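Long-range contact in extracellular solute-binding protein, family 5 (Chelativorans sp., PDB 6WM6), which binds EDTA and other aminopolycarboxylates in the periplasm, probably delivering them to an ABC transporter for uptake into the cell: residues G131-Y136 with Y191-A196. Numbering follows the deposited sequence.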
loop_
_atom_site.group_PDB
_atom_site.type_symbol
_atom_site.label_atom_id
_atom_site.label_comp_id
_atom_site.label_asym_id
_atom_site.label_seq_id
_atom_site.Cartn_x
_atom_site.Cartn_y
_atom_site.Cartn_z
ATOM N N GLY A 131 17.929 8.265 -20.578
ATOM C CA GLY A 131 17.025 7.271 -21.118
ATOM C C GLY A 131 17.501 5.838 -20.965
ATOM O O GLY A 131 16.666 4.928 -20.947
ATOM N N ASP A 132 18.813 5.612 -20.825
ATOM C CA ASP A 132 19.285 4.253 -20.567
ATOM C C ASP A 132 18.609 3.687 -19.320
ATOM O O ASP A 132 18.277 2.498 -19.240
ATOM C CB ASP A 132 20.793 4.221 -20.320
ATOM C CG ASP A 132 21.619 4.424 -21.562
ATOM O OD1 ASP A 132 21.090 4.394 -22.694
ATOM O OD2 ASP A 132 22.855 4.591 -21.391
ATOM N N ASP A 133 18.410 4.537 -18.318
ATOM C CA ASP A 133 17.806 4.095 -17.075
ATOM C C ASP A 133 16.306 3.851 -17.235
ATOM O O ASP A 133 15.772 2.884 -16.677
ATOM C CB ASP A 133 18.108 5.123 -15.981
ATOM C CG ASP A 133 19.606 5.343 -15.815
ATOM O OD1 ASP A 133 20.330 4.329 -15.678
ATOM O OD2 ASP A 133 20.062 6.507 -15.869
ATOM N N PHE A 134 15.611 4.707 -17.993
ATOM C CA PHE A 134 14.205 4.445 -18.292
ATOM C C PHE A 134 14.068 3.139 -19.071
ATOM O O PHE A 134 13.199 2.322 -18.765
ATOM C CB PHE A 134 13.594 5.608 -19.096
ATOM C CG PHE A 134 13.206 6.808 -18.262
ATOM C CD1 PHE A 134 14.170 7.617 -17.685
ATOM C CD2 PHE A 134 11.873 7.134 -18.088
ATOM C CE1 PHE A 134 13.800 8.724 -16.922
ATOM C CE2 PHE A 134 11.493 8.239 -17.329
ATOM C CZ PHE A 134 12.467 9.027 -16.753
ATOM N N ILE A 135 14.915 2.928 -20.082
ATOM C CA ILE A 135 14.807 1.746 -20.929
ATOM C C ILE A 135 15.085 0.479 -20.135
ATOM O O ILE A 135 14.356 -0.518 -20.270
ATOM C CB ILE A 135 15.729 1.900 -22.158
ATOM C CG1 ILE A 135 15.131 2.960 -23.083
ATOM C CG2 ILE A 135 15.879 0.583 -22.891
ATOM C CD1 ILE A 135 16.081 3.460 -24.150
ATOM N N TYR A 136 16.121 0.487 -19.288
ATOM C CA TYR A 136 16.391 -0.688 -18.463
ATOM C C TYR A 136 15.182 -1.028 -17.599
ATOM O O TYR A 136 14.727 -2.179 -17.565
ATOM C CB TYR A 136 17.635 -0.476 -17.596
ATOM C CG TYR A 136 17.903 -1.607 -16.634
ATOM C CD1 TYR A 136 18.639 -2.713 -17.033
ATOM C CD2 TYR A 136 17.415 -1.587 -15.341
ATOM C CE1 TYR A 136 18.892 -3.768 -16.149
ATOM C CE2 TYR A 136 17.646 -2.628 -14.459
ATOM C CZ TYR A 136 18.384 -3.715 -14.868
ATOM O OH TYR A 136 18.596 -4.740 -13.976
ATOM N N TYR A 191 16.737 2.578 -11.580
ATOM C CA TYR A 191 17.963 1.914 -11.164
ATOM C C TYR A 191 19.074 2.220 -12.158
ATOM O O TYR A 191 18.820 2.485 -13.341
ATOM C CB TYR A 191 17.718 0.403 -11.015
ATOM C CG TYR A 191 16.689 0.153 -9.935
ATOM C CD1 TYR A 191 17.074 0.050 -8.601
ATOM C CD2 TYR A 191 15.330 0.101 -10.219
ATOM C CE1 TYR A 191 16.154 -0.127 -7.595
ATOM C CE2 TYR A 191 14.388 -0.080 -9.204
ATOM C CZ TYR A 191 14.815 -0.194 -7.897
ATOM O OH TYR A 191 13.886 -0.343 -6.862
ATOM N N PRO A 192 20.341 2.193 -11.715
ATOM C CA PRO A 192 21.435 2.609 -12.609
ATOM C C PRO A 192 21.787 1.555 -13.657
ATOM O O PRO A 192 22.496 0.567 -13.377
ATOM C CB PRO A 192 22.593 2.871 -11.640
ATOM C CG PRO A 192 22.302 1.949 -10.480
ATOM C CD PRO A 192 20.801 2.000 -10.328
ATOM N N ALA A 193 21.338 1.800 -14.888
ATOM C CA ALA A 193 21.534 0.839 -15.970
ATOM C C ALA A 193 23.005 0.589 -16.240
ATOM O O ALA A 193 23.397 -0.540 -16.538
ATOM C CB ALA A 193 20.849 1.340 -17.241
ATOM N N HIS A 194 23.847 1.624 -16.137
ATOM C CA HIS A 194 25.260 1.451 -16.445
ATOM C C HIS A 194 25.957 0.564 -15.437
ATOM O O HIS A 194 26.997 -0.026 -15.769
ATOM C CB HIS A 194 25.964 2.805 -16.557
ATOM C CG HIS A 194 26.094 3.539 -15.265
ATOM N ND1 HIS A 194 25.046 4.220 -14.679
ATOM C CD2 HIS A 194 27.164 3.728 -14.459
ATOM C CE1 HIS A 194 25.463 4.774 -13.559
ATOM N NE2 HIS A 194 26.741 4.492 -13.402
ATOM N N LEU A 195 25.447 0.456 -14.219
ATOM C CA LEU A 195 25.979 -0.483 -13.246
ATOM C C LEU A 195 25.360 -1.863 -13.419
ATOM O O LEU A 195 26.077 -2.871 -13.384
ATOM C CB LEU A 195 25.796 0.040 -11.821
ATOM C CG LEU A 195 26.425 1.403 -11.579
ATOM C CD1 LEU A 195 26.169 1.919 -10.173
ATOM C CD2 LEU A 195 27.935 1.343 -11.824
ATOM N N ALA A 196 24.048 -1.944 -13.639
ATOM C CA ALA A 196 23.421 -3.244 -13.832
ATOM C C ALA A 196 24.064 -4.004 -14.984
ATOM O O ALA A 196 24.214 -5.231 -14.926
ATOM C CB ALA A 196 21.923 -3.070 -14.074
HETATM O O HOH W 1 16.430 1.598 -14.277
HETATM O O HOH W 2 22.889 4.585 -16.329
#
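Asp133 reaches from helix 131-141 to the start of the single-turn helix 193-196, where its OD1 accepts the backbone N-H of Ala193 at 2.8 Å. The bond is nearly straight (166° at the hydrogen) and runs close to the line of the C-O bond. Water 2 donates a second hydrogen bond to OD1, 2.7 Å away, and accepts from the His194 N; it also lies in the plane of the His194 imidazole, at ND1. The other oxygen, OD2, takes Trp123 NE1 and Thr130 N, so both ends of the carboxylate are gripped. In this solute-binding protein of family 5, Asp133 thus lends an acceptor from helix 131-141 to the first N-H of the helix that follows Pro192, its N-cap residue. Were Asp133 an alanine, Ala193 N-H and water 2 would probably lose their shared acceptor, and Trp123 NE1 and Thr130 N theirs. In Tyr136, a chi1 of 175° swings the ring away from its own backbone N and lays it alongside the 193-196 turn: CB meets Ala193 CB at 3.7 Å, while the phenol end lies obliquely against Ala196 CB, 3.7 Å from CZ, and its OH is hydrogen-bonded to Ser205 OG. Water 1 donates to Asp133 O and accepts from Tyr191 N, bridging the backbones.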